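Local coordinates for uncharacterized protein (Bacteroides eggerthii, PDB 4FTD), which is of unknown function but combines an immunoglobulin-like domain with a six-bladed beta-propeller, and may take part in carbohydrate metabolism, at residues T15-I20 with G35-A40; K343-N348 with A427-F432. One frame throughout, in Å; residues are numbered along the deposited sequence. Where two conformers were deposited one is given.

Contact 1: T15-I20 with G35-A40; sequences TELLSI and GTIDEA
Gly35 and Ile20 close one end of this antiparallel pairing through the bond from Gly35 N to Ile20 O, 2.8 Å long and nearly straight at 165°. A water joins the same two residues, lying 2.9 Å from Ile20 N and 2.7 Å from Gly35 O. Glycine suits this place because a side chain there would run into Ile20 CG2.

Farther along the strands part, and apolar contact replaces backbone bonding. With CG1 anti to its own carbonyl carbon (chi1 -54°), Ile37 sends CD1 across to Leu17, 3.4 Å from Leu17 O and 3.7 Å from Leu17 CG, the two side chains crossing at about a right angle. Ile37 CG1 meets Ile20 CG2 at 4.1 Å. An alanine in place of Ile37 is likely to open a gap beside Leu17 and take one apolar neighbour from Ile20.

At the wide end two acids approach, Glu16 OE1 lying 4.3 Å from Glu39 OE1. Lys42 and Lys99 form salt bridges with Glu39 OE2, while Tyr101 OH is hydrogen-bonded to Glu39 OE1 and Leu17 N. These partners probably offset the repulsion. These two inner strands of the immunoglobulin-like domain's sheet are thus joined by one backbone bond, a water and the apolar reach of Ile37, while Glu39 at the splayed end relies on outside lysines and Tyr101.

Contact 2: K343-N348 with A427-F432; sequences KVVTFN and AKLCLF
Beside the seam where Val345 and Phe347 meet Leu429, Lys343 NZ is gripped by several groups: a salt bridge to Asp415 OD1, a hydrogen bond to Thr414 O and a cation-pi contact with Tyr303. A long, flexible lysine suits the task of reaching strand 412-420 from the neighbouring sheet.

No hydrogen bond joins the two segments themselves. Their strands run antiparallel, with axes 9.1 Å apart, a spacing filled by side chains. Phe347 supplies the broad surface. Its CG stands anti to the backbone N (chi1 -180°), which carries the ring across to 427-432. Leu429 CB sits over the centre of one face, 3.6 Å from the ring centroid and only 6° off the normal, a well-formed CH-pi contact. Against the opposite face, displaced toward the rim, lies Asn348 CB. The ring's CE1 also reaches the backbone, 3.6 Å from Lys428 C, and Lys428 N lies at the edge in the ring plane. Ala427 and Lys428 form a classic beta bulge opposite Glu419.

Beyond the ring, Val345 CG1 touches Leu429 CD1 at 3.6 Å. Branched valine and leucine suit this buried spot, filling the width beside the flat ring without bringing in a polar group. Ile418 touches both Phe347 and Leu429. Two adjacent propeller blades are thus held face to face by apolar and CH-pi packing, with polar bonding set at the margin.

Overall arrangement
The contacts follow one another along the chain, contact 1 closing well before contact 2 opens. Their centres are 44 Å apart and their nearest atoms about 27 Å, and they share no sheet. Contact 1, in the N-terminal immunoglobulin-like domain, pairs strands 17-22 and 31-38 within one sheet; its centre is about 45 Å, and that of contact 2 about 5 Å, from the centre of the chain. In contact 2 two propeller blades pack face to face, strand 342-347 against strand 426-435. The latter's blade takes 120-125 from the propeller's start and 412-420, 426-435 and 439-446 from its end, the ring closure usual in propellers, so contact 2 lies where the ring is closed.

Contact 1: T15-I20 with G35-A40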
ATOM      1  N   THR A  15      34.248 -40.768 -18.231  1.00 96.98           N
ATOM      2  CA  THR A  15      33.424 -40.824 -17.003  1.00 91.07           C
ATOM      3  C   THR A  15      32.689 -39.539 -16.573  1.00 84.98           C
ATOM      4  O   THR A  15      33.031 -38.910 -15.565  1.00 81.80           O
ATOM      5  CB  THR A  15      34.150 -41.488 -15.800  1.00100.10           C
ATOM      6  OG1 THR A  15      33.174 -41.880 -14.823  1.00 79.95           O
ATOM      7  CG2 THR A  15      35.216 -40.589 -15.158  1.00102.98           C
ATOM      8  N   GLU A  16      31.657 -39.182 -17.340  1.00 64.18           N
ATOM      9  CA  GLU A  16      30.802 -38.040 -17.014  1.00 66.30           C
ATOM     10  C   GLU A  16      29.330 -38.192 -17.398  1.00 69.73           C
ATOM     11  O   GLU A  16      28.950 -39.091 -18.160  1.00 57.64           O
ATOM     12  CB  GLU A  16      31.350 -36.736 -17.545  1.00 80.77           C
ATOM     13  CG  GLU A  16      31.702 -36.706 -18.995  1.00 91.91           C
ATOM     14  CD  GLU A  16      32.344 -35.384 -19.299  1.00102.42           C
ATOM     15  OE1 GLU A  16      31.606 -34.423 -19.588  1.00112.03           O
ATOM     16  OE2 GLU A  16      33.579 -35.302 -19.195  1.00 96.93           O
ATOM     17  N   LEU A  17      28.519 -37.342 -16.761  1.00 55.12           N
ATOM     18  CA  LEU A  17      27.081 -37.324 -16.901  1.00 65.34           C
ATOM     19  C   LEU A  17      26.807 -36.251 -17.909  1.00 61.18           C
ATOM     20  O   LEU A  17      27.017 -35.091 -17.623  1.00 62.52           O
ATOM     21  CB  LEU A  17      26.422 -36.968 -15.568  1.00 57.52           C
ATOM     22  CG  LEU A  17      24.904 -36.912 -15.489  1.00 57.20           C
ATOM     23  CD1 LEU A  17      24.349 -38.291 -15.821  1.00 47.91           C
ATOM     24  CD2 LEU A  17      24.537 -36.448 -14.085  1.00 53.21           C
ATOM     25  N   LEU A  18      26.321 -36.650 -19.078  1.00 65.11           N
ATOM     26  CA  LEU A  18      26.024 -35.733 -20.195  1.00 62.67           C
ATOM     27  C   LEU A  18      24.592 -35.121 -20.116  1.00 58.07           C
ATOM     28  O   LEU A  18      24.371 -33.982 -20.510  1.00 64.38           O
ATOM     29  CB  LEU A  18      26.264 -36.491 -21.511  1.00 64.13           C
ATOM     30  CG  LEU A  18      27.629 -37.173 -21.655  1.00 72.84           C
ATOM     31  CD1 LEU A  18      27.710 -38.072 -22.885  1.00 74.53           C
ATOM     32  CD2 LEU A  18      28.709 -36.105 -21.691  1.00 63.72           C
ATOM     33  N   SER A  19      23.611 -35.872 -19.602  1.00 58.20           N
ATOM     34  CA  SER A  19      22.256 -35.324 -19.386  1.00 57.44           C
ATOM     35  C   SER A  19      21.514 -36.200 -18.390  1.00 51.05           C
ATOM     36  O   SER A  19      21.864 -37.354 -18.205  1.00 51.53           O
ATOM     37  CB  SER A  19      21.449 -35.220 -20.693  1.00 63.71           C
ATOM     38  OG  SER A  19      21.101 -36.499 -21.188  1.00 68.18           O
ATOM     39  N   ILE A  20      20.510 -35.635 -17.740  1.00 50.01           N
ATOM     40  CA  ILE A  20      19.763 -36.360 -16.720  1.00 49.13           C
ATOM     41  C   ILE A  20      18.338 -35.781 -16.630  1.00 53.94           C
ATOM     42  O   ILE A  20      18.108 -34.578 -16.833  1.00 51.93           O
ATOM     43  CB  ILE A  20      20.531 -36.312 -15.362  1.00 48.26           C
ATOM     44  CG1 ILE A  20      19.936 -37.331 -14.355  1.00 43.94           C
ATOM     45  CG2 ILE A  20      20.648 -34.868 -14.859  1.00 50.72           C
ATOM     46  CD1 ILE A  20      20.759 -37.602 -13.112  1.00 47.55           C
ATOM     47  N   GLY A  35      17.342 -32.044 -15.847  1.00 51.44           N
ATOM     48  CA  GLY A  35      18.327 -31.518 -14.908  1.00 48.51           C
ATOM     49  C   GLY A  35      19.362 -30.636 -15.585  1.00 53.14           C
ATOM     50  O   GLY A  35      19.581 -30.753 -16.799  1.00 54.44           O
ATOM     51  N   THR A  36      19.987 -29.760 -14.791  1.00 54.77           N
ATOM     52  CA  THR A  36      21.103 -28.935 -15.235  1.00 58.91           C
ATOM     53  C   THR A  36      22.373 -29.441 -14.534  1.00 57.43           C
ATOM     54  O   THR A  36      22.436 -29.458 -13.312  1.00 55.85           O
ATOM     55  CB  THR A  36      20.861 -27.449 -14.900  1.00 61.75           C
ATOM     56  OG1 THR A  36      19.631 -27.041 -15.493  1.00 65.51           O
ATOM     57  CG2 THR A  36      22.018 -26.553 -15.435  1.00 66.92           C
ATOM     58  N   ILE A  37      23.382 -29.816 -15.322  1.00 59.04           N
ATOM     59  CA  ILE A  37      24.647 -30.353 -14.823  1.00 57.92           C
ATOM     60  C   ILE A  37      25.721 -29.287 -14.901  1.00 62.93           C
ATOM     61  O   ILE A  37      25.934 -28.714 -15.954  1.00 65.16           O
ATOM     62  CB  ILE A  37      25.103 -31.585 -15.640  1.00 59.24           C
ATOM     63  CG1 ILE A  37      23.968 -32.633 -15.675  1.00 57.82           C
ATOM     64  CG2 ILE A  37      26.378 -32.199 -15.035  1.00 52.91           C
ATOM     65  CD1 ILE A  37      24.016 -33.581 -16.840  1.00 56.13           C
ATOM     66  N   ASP A  38      26.360 -28.993 -13.777  1.00 65.86           N
ATOM     67  CA  ASP A  38      27.522 -28.103 -13.761  1.00 68.14           C
ATOM     68  C   ASP A  38      28.719 -29.021 -13.569  1.00 64.44           C
ATOM     69  O   ASP A  38      29.000 -29.454 -12.458  1.00 65.46           O
ATOM     70  CB  ASP A  38      27.418 -27.069 -12.640  1.00 70.08           C
ATOM     71  CG  ASP A  38      28.481 -25.984 -12.745  1.00 75.30           C
ATOM     72  OD1 ASP A  38      29.636 -26.306 -13.101  1.00 84.00           O
ATOM     73  OD2 ASP A  38      28.147 -24.804 -12.490  1.00 75.46           O
ATOM     74  N   GLU A  39      29.421 -29.329 -14.655  1.00 70.62           N
ATOM     75  CA  GLU A  39      30.523 -30.291 -14.601  1.00 68.46           C
ATOM     76  C   GLU A  39      31.720 -29.855 -13.754  1.00 69.90           C
ATOM     77  O   GLU A  39      32.341 -30.693 -13.113  1.00 70.02           O
ATOM     78  CB  GLU A  39      30.985 -30.655 -16.021  1.00 66.29           C
ATOM     79  CG  GLU A  39      32.084 -31.723 -16.076  1.00 75.15           C
ATOM     80  CD  GLU A  39      31.664 -33.046 -15.473  1.00 74.54           C
ATOM     81  OE1 GLU A  39      30.461 -33.366 -15.537  1.00 75.13           O
ATOM     82  OE2 GLU A  39      32.536 -33.767 -14.946  1.00 78.46           O
ATOM     83  N   ALA A  40      32.056 -28.564 -13.773  1.00 75.66           N
ATOM     84  CA  ALA A  40      33.201 -28.058 -13.001  1.00 79.84           C
ATOM     85  C   ALA A  40      32.913 -28.204 -11.509  1.00 82.85           C
ATOM     86  O   ALA A  40      33.788 -28.621 -10.743  1.00 79.56           O
ATOM     87  CB  ALA A  40      33.510 -26.601 -13.354  1.00 78.36           C
TER
HETATM   88  O   HOH W   1      20.236 -32.807 -18.488  1.00 51.63           O

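Contact 2: K343-N348 with A427-F432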
ATOM      1  N   LYS A 343      -3.055   3.724   6.147  1.00 42.18           N
ATOM      2  CA  LYS A 343      -4.077   2.861   5.562  1.00 46.16           C
ATOM      3  C   LYS A 343      -3.610   1.414   5.488  1.00 49.00           C
ATOM      4  O   LYS A 343      -2.510   1.127   5.013  1.00 48.11           O
ATOM      5  CB  LYS A 343      -4.475   3.356   4.157  1.00 45.99           C
ATOM      6  CG  LYS A 343      -5.056   4.763   4.150  1.00 42.14           C
ATOM      7  CD  LYS A 343      -5.760   5.182   2.859  1.00 40.26           C
ATOM      8  CE  LYS A 343      -6.345   6.590   3.003  1.00 41.80           C
ATOM      9  NZ  LYS A 343      -7.014   7.097   1.743  1.00 47.63           N
ATOM     10  N   VAL A 344      -4.453   0.510   5.951  1.00 42.83           N
ATOM     11  CA  VAL A 344      -4.159  -0.930   5.901  1.00 46.80           C
ATOM     12  C   VAL A 344      -4.670  -1.498   4.579  1.00 51.90           C
ATOM     13  O   VAL A 344      -5.825  -1.342   4.266  1.00 52.21           O
ATOM     14  CB  VAL A 344      -4.783  -1.684   7.079  1.00 48.10           C
ATOM     15  CG1 VAL A 344      -4.553  -3.203   6.941  1.00 48.40           C
ATOM     16  CG2 VAL A 344      -4.231  -1.142   8.390  1.00 45.97           C
ATOM     17  N   VAL A 345      -3.776  -2.145   3.821  1.00 48.45           N
ATOM     18  CA  VAL A 345      -4.053  -2.726   2.513  1.00 50.67           C
ATOM     19  C   VAL A 345      -3.873  -4.232   2.575  1.00 52.18           C
ATOM     20  O   VAL A 345      -2.804  -4.683   2.983  1.00 51.36           O
ATOM     21  CB  VAL A 345      -3.002  -2.207   1.479  1.00 52.13           C
ATOM     22  CG1 VAL A 345      -3.264  -2.761   0.093  1.00 57.99           C
ATOM     23  CG2 VAL A 345      -3.014  -0.699   1.439  1.00 57.19           C
ATOM     24  N   THR A 346      -4.910  -5.001   2.204  1.00 52.27           N
ATOM     25  CA  THR A 346      -4.801  -6.453   2.083  1.00 54.54           C
ATOM     26  C   THR A 346      -4.681  -6.790   0.604  1.00 53.59           C
ATOM     27  O   THR A 346      -5.515  -6.383  -0.189  1.00 55.30           O
ATOM     28  CB  THR A 346      -5.999  -7.197   2.685  1.00 56.13           C
ATOM     29  OG1 THR A 346      -6.079  -6.873   4.072  1.00 60.80           O
ATOM     30  CG2 THR A 346      -5.835  -8.744   2.521  1.00 51.97           C
ATOM     31  N   PHE A 347      -3.650  -7.558   0.248  1.00 51.29           N
ATOM     32  CA  PHE A 347      -3.346  -7.851  -1.143  1.00 50.59           C
ATOM     33  C   PHE A 347      -2.662  -9.202  -1.299  1.00 52.90           C
ATOM     34  O   PHE A 347      -1.586  -9.418  -0.721  1.00 51.17           O
ATOM     35  CB  PHE A 347      -2.445  -6.759  -1.719  1.00 49.49           C
ATOM     36  CG  PHE A 347      -2.078  -6.969  -3.158  1.00 53.29           C
ATOM     37  CD1 PHE A 347      -2.982  -6.661  -4.166  1.00 53.35           C
ATOM     38  CD2 PHE A 347      -0.816  -7.462  -3.514  1.00 55.57           C
ATOM     39  CE1 PHE A 347      -2.649  -6.855  -5.510  1.00 52.01           C
ATOM     40  CE2 PHE A 347      -0.484  -7.677  -4.854  1.00 54.17           C
ATOM     41  CZ  PHE A 347      -1.399  -7.365  -5.854  1.00 53.80           C
ATOM     42  N   ASN A 348      -3.287 -10.087  -2.088  1.00 58.59           N
ATOM     43  CA  ASN A 348      -2.746 -11.414  -2.411  1.00 59.87           C
ATOM     44  C   ASN A 348      -2.225 -12.131  -1.156  1.00 62.03           C
ATOM     45  O   ASN A 348      -1.069 -12.614  -1.095  1.00 60.06           O
ATOM     46  CB  ASN A 348      -1.658 -11.270  -3.506  1.00 61.33           C
ATOM     47  CG  ASN A 348      -1.251 -12.599  -4.136  1.00 58.87           C
ATOM     48  OD1 ASN A 348      -2.062 -13.508  -4.279  1.00 58.64           O
ATOM     49  ND2 ASN A 348       0.027 -12.705  -4.532  1.00 53.83           N
ATOM     50  N   ALA A 427      -4.237  -8.961  -8.856  1.00 57.38           N
ATOM     51  CA  ALA A 427      -3.193  -8.977  -9.897  1.00 62.77           C
ATOM     52  C   ALA A 427      -2.186  -7.833  -9.766  1.00 59.21           C
ATOM     53  O   ALA A 427      -0.992  -8.056  -9.923  1.00 56.11           O
ATOM     54  CB  ALA A 427      -3.824  -8.946 -11.276  1.00 54.28           C
ATOM     55  N   LYS A 428      -2.658  -6.620  -9.470  1.00 56.38           N
ATOM     56  CA  LYS A 428      -1.793  -5.445  -9.411  0.50 55.51           C
ATOM     57  C   LYS A 428      -2.164  -4.574  -8.205  1.00 51.24           C
ATOM     58  O   LYS A 428      -3.332  -4.272  -8.007  1.00 48.01           O
ATOM     59  CB  LYS A 428      -1.934  -4.667 -10.731  0.50 60.20           C
ATOM     60  CG  LYS A 428      -0.765  -3.770 -11.103  0.50 65.80           C
ATOM     61  CD  LYS A 428      -0.869  -3.279 -12.553  0.50 64.71           C
ATOM     62  CE  LYS A 428      -1.845  -2.122 -12.726  0.50 58.55           C
ATOM     63  NZ  LYS A 428      -1.825  -1.594 -14.123  0.50 53.82           N
ATOM     64  N   LEU A 429      -1.163  -4.169  -7.416  1.00 46.34           N
ATOM     65  CA  LEU A 429      -1.328  -3.285  -6.270  1.00 49.09           C
ATOM     66  C   LEU A 429      -0.787  -1.913  -6.664  1.00 47.66           C
ATOM     67  O   LEU A 429       0.412  -1.774  -6.956  1.00 50.92           O
ATOM     68  CB  LEU A 429      -0.549  -3.792  -5.044  1.00 50.77           C
ATOM     69  CG  LEU A 429      -0.516  -2.892  -3.796  1.00 50.82           C
ATOM     70  CD1 LEU A 429      -1.933  -2.681  -3.303  1.00 45.44           C
ATOM     71  CD2 LEU A 429       0.385  -3.471  -2.705  1.00 47.90           C
ATOM     72  N   CYS A 430      -1.649  -0.908  -6.608  1.00 44.67           N
ATOM     73  CA  CYS A 430      -1.321   0.462  -7.017  1.00 44.64           C
ATOM     74  C   CYS A 430      -1.413   1.366  -5.801  1.00 43.63           C
ATOM     75  O   CYS A 430      -2.448   1.408  -5.160  1.00 46.38           O
ATOM     76  CB  CYS A 430      -2.262   0.907  -8.111  1.00 45.68           C
ATOM     77  SG  CYS A 430      -2.465  -0.271  -9.460  1.00 55.14           S
ATOM     78  N   LEU A 431      -0.300   2.009  -5.447  1.00 41.65           N
ATOM     79  CA  LEU A 431      -0.177   2.837  -4.257  1.00 41.26           C
ATOM     80  C   LEU A 431       0.050   4.282  -4.687  1.00 42.32           C
ATOM     81  O   LEU A 431       0.731   4.545  -5.671  1.00 47.44           O
ATOM     82  CB  LEU A 431       0.979   2.345  -3.368  1.00 40.84           C
ATOM     83  CG  LEU A 431       0.942   0.855  -2.987  1.00 45.31           C
ATOM     84  CD1 LEU A 431       2.156   0.568  -2.112  1.00 46.70           C
ATOM     85  CD2 LEU A 431      -0.347   0.443  -2.255  1.00 39.85           C
ATOM     86  N   PHE A 432      -0.539   5.196  -3.935  1.00 41.73           N
ATOM     87  CA  PHE A 432      -0.454   6.632  -4.173  1.00 36.34           C
ATOM     88  C   PHE A 432      -0.131   7.325  -2.880  1.00 40.90           C
ATOM     89  O   PHE A 432      -0.678   6.967  -1.821  1.00 37.80           O
ATOM     90  CB  PHE A 432      -1.790   7.113  -4.676  1.00 40.82           C
ATOM     91  CG  PHE A 432      -1.971   8.629  -4.737  1.00 37.76           C
ATOM     92  CD1 PHE A 432      -2.522   9.325  -3.656  1.00 36.39           C
ATOM     93  CD2 PHE A 432      -1.739   9.327  -5.955  1.00 39.73           C
ATOM     94  CE1 PHE A 432      -2.758  10.696  -3.734  1.00 35.11           C
ATOM     95  CE2 PHE A 432      -2.005  10.680  -6.049  1.00 37.57           C
ATOM     96  CZ  PHE A 432      -2.504  11.365  -4.927  1.00 35.28           C
TER